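Local structure of alpha-catenin-like protein hmp-1 (Caenorhabditis elegans, 5XA5) at residues D151-D154 against E155-T159; N177-I180 against S181-E184. The protein binds beta-catenin, cadherin and actin filaments at cell junctions and is required for cell migration in body enclosure and cell shape changes in body elongation. All blocks are in the same frame, centred on the assembly; numbering follows the deposited sequence.

Contact 1. Residues D151-D154 against E155-T159; sequences DKVD and EVRET
Arg157 and Asp154 are brought side by side by different first torsions: the arginine CG lies anti to its own amide nitrogen (chi1 -180°), the aspartate CG anti to its carbonyl carbon. A bend at chi3 (-76°) then folds the arginine back along the helix. Its NH1 meets Asp154 OD1 in a salt bridge of 2.5 Å, the carboxylate coming in at the guanidinium edge. The two planes are 48° apart, and a single oxygen does the touching. Val153 O sits over one guanidinium face, while Val153 CG1 packs 4.0 Å from Arg157 NH2. Lys152, bent at chi2, crosses extended Glu155 three residues on and makes a weak salt bridge, NZ to OE1, 3.1 Å; its stronger partner is Glu185. Four i to i+4 backbone bonds run beneath these pairs, Arg157 N to Val153 O at 2.9 Å among them. A methionine in place of Arg157 would probably leave the Asp154 carboxylate without its positive mate and break the tie to Glu255. Through NH2, which salt-bridges Glu255 and hydrogen-bonds Asn252, Arg157 joins helix 117-165 to helix 234-258, where Val153 and Val156 pack on Leu251, whereas Lys152 and Glu155 face helix 169-196.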
loop_
_atom_site.group_PDB
_atom_site.type_symbol
_atom_site.label_atom_id
_atom_site.label_comp_id
_atom_site.label_asym_id
_atom_site.label_seq_id
_atom_site.Cartn_x
_atom_site.Cartn_y
_atom_site.Cartn_z
ATOM N N ASP A 151 7.178 -10.091 1.351
ATOM C CA ASP A 151 6.883 -11.516 1.520
ATOM C C ASP A 151 7.231 -12.289 0.241
ATOM O O ASP A 151 7.737 -13.422 0.301
ATOM C CB ASP A 151 5.404 -11.701 1.895
ATOM C CG ASP A 151 5.079 -13.114 2.331
ATOM O OD1 ASP A 151 4.525 -13.878 1.512
ATOM O OD2 ASP A 151 5.366 -13.455 3.499
ATOM N N LYS A 152 7.000 -11.658 -0.911
ATOM C CA LYS A 152 7.338 -12.267 -2.200
ATOM C C LYS A 152 8.855 -12.366 -2.385
ATOM O O LYS A 152 9.360 -13.383 -2.878
ATOM C CB LYS A 152 6.727 -11.475 -3.361
ATOM C CG LYS A 152 6.902 -12.143 -4.697
ATOM C CD LYS A 152 6.105 -13.439 -4.729
ATOM C CE LYS A 152 6.116 -14.075 -6.107
ATOM N NZ LYS A 152 4.939 -14.984 -6.281
ATOM N N VAL A 153 9.579 -11.320 -1.983
ATOM C CA VAL A 153 11.051 -11.375 -1.951
ATOM C C VAL A 153 11.536 -12.538 -1.090
ATOM O O VAL A 153 12.471 -13.254 -1.469
ATOM C CB VAL A 153 11.645 -10.057 -1.403
ATOM C CG1 VAL A 153 13.190 -10.121 -1.291
ATOM C CG2 VAL A 153 11.219 -8.901 -2.277
ATOM N N ASP A 154 10.913 -12.735 0.069
ATOM C CA ASP A 154 11.298 -13.822 0.964
ATOM C C ASP A 154 11.067 -15.190 0.328
ATOM O O ASP A 154 11.811 -16.143 0.562
ATOM C CB ASP A 154 10.498 -13.754 2.269
ATOM C CG ASP A 154 10.841 -12.546 3.117
ATOM O OD1 ASP A 154 11.951 -11.992 2.970
ATOM O OD2 ASP A 154 9.994 -12.158 3.949
ATOM N N GLU A 155 9.990 -15.291 -0.444
ATOM C CA GLU A 155 9.668 -16.543 -1.118
ATOM C C GLU A 155 10.747 -16.855 -2.153
ATOM O O GLU A 155 11.210 -17.990 -2.243
ATOM C CB GLU A 155 8.286 -16.443 -1.788
ATOM C CG GLU A 155 7.818 -17.726 -2.453
ATOM C CD GLU A 155 6.515 -17.528 -3.212
ATOM O OE1 GLU A 155 6.440 -16.580 -4.019
ATOM O OE2 GLU A 155 5.568 -18.312 -2.995
ATOM N N VAL A 156 11.138 -15.844 -2.929
ATOM C CA VAL A 156 12.229 -16.001 -3.906
ATOM C C VAL A 156 13.512 -16.389 -3.174
ATOM O O VAL A 156 14.249 -17.286 -3.589
ATOM C CB VAL A 156 12.447 -14.723 -4.714
ATOM C CG1 VAL A 156 13.729 -14.787 -5.531
ATOM C CG2 VAL A 156 11.253 -14.507 -5.626
ATOM N N ARG A 157 13.777 -15.732 -2.051
ATOM C CA ARG A 157 14.986 -16.029 -1.285
ATOM C C ARG A 157 15.035 -17.490 -0.838
ATOM O O ARG A 157 16.079 -18.134 -0.914
ATOM C CB ARG A 157 15.071 -15.094 -0.073
ATOM C CG ARG A 157 16.281 -15.278 0.815
ATOM C CD ARG A 157 16.149 -14.387 2.050
ATOM N NE ARG A 157 16.437 -12.982 1.729
ATOM C CZ ARG A 157 15.578 -11.974 1.815
ATOM N NH1 ARG A 157 14.324 -12.165 2.222
ATOM N NH2 ARG A 157 15.988 -10.758 1.493
ATOM N N GLU A 158 13.900 -18.022 -0.383
ATOM C CA GLU A 158 13.866 -19.403 0.098
ATOM C C GLU A 158 13.993 -20.413 -1.036
ATOM O O GLU A 158 14.670 -21.442 -0.904
ATOM C CB GLU A 158 12.579 -19.645 0.900
ATOM C CG GLU A 158 12.352 -21.094 1.297
ATOM C CD GLU A 158 13.495 -21.690 2.158
ATOM O OE1 GLU A 158 14.206 -20.899 2.819
ATOM O OE2 GLU A 158 13.650 -22.933 2.215
ATOM N N THR A 159 13.332 -20.142 -2.149
ATOM C CA THR A 159 13.487 -21.022 -3.294
ATOM C C THR A 159 14.936 -21.050 -3.768
ATOM O O THR A 159 15.473 -22.127 -4.044
ATOM C CB THR A 159 12.538 -20.601 -4.432
ATOM O OG1 THR A 159 11.192 -20.626 -3.941
ATOM C CG2 THR A 159 12.660 -21.571 -5.607
#

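Contact 2. Residues N177-I180 against S181-E184; sequences NLLI and SQIE
Leu179 and Ile183, one helical turn apart, make the apolar part of this contact. The delta methyl of the isoleucine reaches the leucine branch point, Ile183 CD1 to Leu179 CG 3.7 Å, and lies 4.1 Å from Leu179 CD2. The meeting depends on the leucine CG standing anti to its amide nitrogen (chi1 -161°) while the isoleucine CG1 stands beside its own (chi1 -72°), so that the longer branch leans back toward the preceding turn. The same lean lays Ile183 CG1 3.3 Å from Leu179 O, a carbonyl already engaged by the backbone.

Main-chain hydrogen bonds supply the polar framework. Ile183 N donates to Leu179 O at 2.9 Å, flanked by the bonds from Gln182 N to Leu178 O and from Glu184 N to Ile180 O, the regular i to i+4 pattern of an alpha helix.

Polar side chains use their aliphatic parts here and send their ends to other helices. Gln182 CG rests 3.4 Å from Leu178 O, and the extended chain carries OE1 to a hydrogen bond with Thr159. Glu184 likewise sets its CG against Ile180 O, then bends and salt-bridges Arg214 through OE2.

Leu179 packs on Thr159 of helix 117-165, and Ile183 on Leu213 and Ala217 of helix 200-229. With buried Leu179 and Ile183 turned to the neighbouring helices and Asn177 and Ser181 to the outside of the chain, this is an amphipathic helix of the kind that forms the helical bundles of the vinculin/alpha-catenin family; it belongs to the N-terminal part of the protein.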
loop_
_atom_site.group_PDB
_atom_site.type_symbol
_atom_site.label_atom_id
_atom_site.label_comp_id
_atom_site.label_asym_id
_atom_site.label_seq_id
_atom_site.Cartn_x
_atom_site.Cartn_y
_atom_site.Cartn_z
ATOM N N ASN A 177 12.693 -24.040 -12.116
ATOM C CA ASN A 177 11.380 -23.827 -12.743
ATOM C C ASN A 177 10.446 -22.995 -11.848
ATOM O O ASN A 177 9.721 -22.125 -12.325
ATOM C CB ASN A 177 10.728 -25.165 -13.082
ATOM C CG ASN A 177 11.120 -25.665 -14.455
ATOM O OD1 ASN A 177 11.606 -24.900 -15.294
ATOM N ND2 ASN A 177 10.924 -26.960 -14.690
ATOM N N LEU A 178 10.482 -23.253 -10.548
ATOM C CA LEU A 178 9.677 -22.491 -9.596
ATOM C C LEU A 178 10.206 -21.068 -9.501
ATOM O O LEU A 178 9.447 -20.115 -9.545
ATOM C CB LEU A 178 9.675 -23.152 -8.206
ATOM C CG LEU A 178 8.889 -24.458 -8.035
ATOM C CD1 LEU A 178 9.195 -25.119 -6.679
ATOM C CD2 LEU A 178 7.397 -24.223 -8.186
ATOM N N LEU A 179 11.520 -20.931 -9.393
ATOM C CA LEU A 179 12.134 -19.625 -9.255
ATOM C C LEU A 179 11.827 -18.708 -10.443
ATOM O O LEU A 179 11.617 -17.515 -10.264
ATOM C CB LEU A 179 13.653 -19.788 -9.096
ATOM C CG LEU A 179 14.389 -18.601 -8.509
ATOM C CD1 LEU A 179 13.963 -18.355 -7.064
ATOM C CD2 LEU A 179 15.910 -18.792 -8.578
ATOM N N ILE A 180 11.790 -19.271 -11.652
ATOM C CA ILE A 180 11.516 -18.477 -12.849
ATOM C C ILE A 180 10.204 -17.764 -12.669
ATOM O O ILE A 180 10.127 -16.546 -12.879
ATOM C CB ILE A 180 11.473 -19.338 -14.124
ATOM C CG1 ILE A 180 12.901 -19.764 -14.492
ATOM C CG2 ILE A 180 10.838 -18.573 -15.306
ATOM C CD1 ILE A 180 12.952 -20.898 -15.477
ATOM N N SER A 181 9.187 -18.512 -12.254
ATOM C CA SER A 181 7.852 -17.928 -12.130
ATOM C C SER A 181 7.785 -16.944 -10.974
ATOM O O SER A 181 7.173 -15.884 -11.112
ATOM C CB SER A 181 6.796 -19.028 -11.973
ATOM O OG SER A 181 6.661 -19.713 -13.206
ATOM N N GLN A 182 8.417 -17.275 -9.860
ATOM C CA GLN A 182 8.362 -16.386 -8.707
ATOM C C GLN A 182 9.037 -15.055 -9.009
ATOM O O GLN A 182 8.561 -13.991 -8.598
ATOM C CB GLN A 182 8.988 -17.063 -7.490
ATOM C CG GLN A 182 8.147 -18.212 -6.992
ATOM C CD GLN A 182 8.829 -19.015 -5.918
ATOM O OE1 GLN A 182 9.995 -18.794 -5.623
ATOM N NE2 GLN A 182 8.089 -19.928 -5.299
ATOM N N ILE A 183 10.151 -15.115 -9.726
ATOM C CA ILE A 183 10.879 -13.891 -10.061
ATOM C C ILE A 183 10.108 -13.072 -11.094
ATOM O O ILE A 183 10.102 -11.844 -11.018
ATOM C CB ILE A 183 12.282 -14.215 -10.568
ATOM C CG1 ILE A 183 13.135 -14.692 -9.390
ATOM C CG2 ILE A 183 12.930 -13.000 -11.219
ATOM C CD1 ILE A 183 14.547 -15.074 -9.747
ATOM N N GLU A 184 9.446 -13.741 -12.041
ATOM C CA GLU A 184 8.607 -13.015 -12.989
ATOM C C GLU A 184 7.462 -12.269 -12.293
ATOM O O GLU A 184 7.193 -11.115 -12.631
ATOM C CB GLU A 184 8.042 -13.963 -14.049
ATOM C CG GLU A 184 9.046 -14.407 -15.100
ATOM C CD GLU A 184 9.379 -13.328 -16.120
ATOM O OE1 GLU A 184 8.657 -12.307 -16.197
ATOM O OE2 GLU A 184 10.364 -13.521 -16.863
#

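Each contact lies within one helix and closes no loop: contact 1 comes first, on helix 117-165, and contact 2 follows on helix 169-196, in series, neither nested nor crossed. The short connection after residue 165 turns the chain back, which brings their centres to 10 Å from each other. There they touch directly. Lys152 CE packs 3.5 Å from Gln182 O, the Gln182 amide NE2 is 3.5 Å from Glu155 CD, and Leu179 CD1 lies 3.6 Å from Val156 O. Beyond this shared seam they diverge: residues 151-159 lead to helix 234-258, residues 177-184 to helix 200-229, so together they join four helices of one bundle.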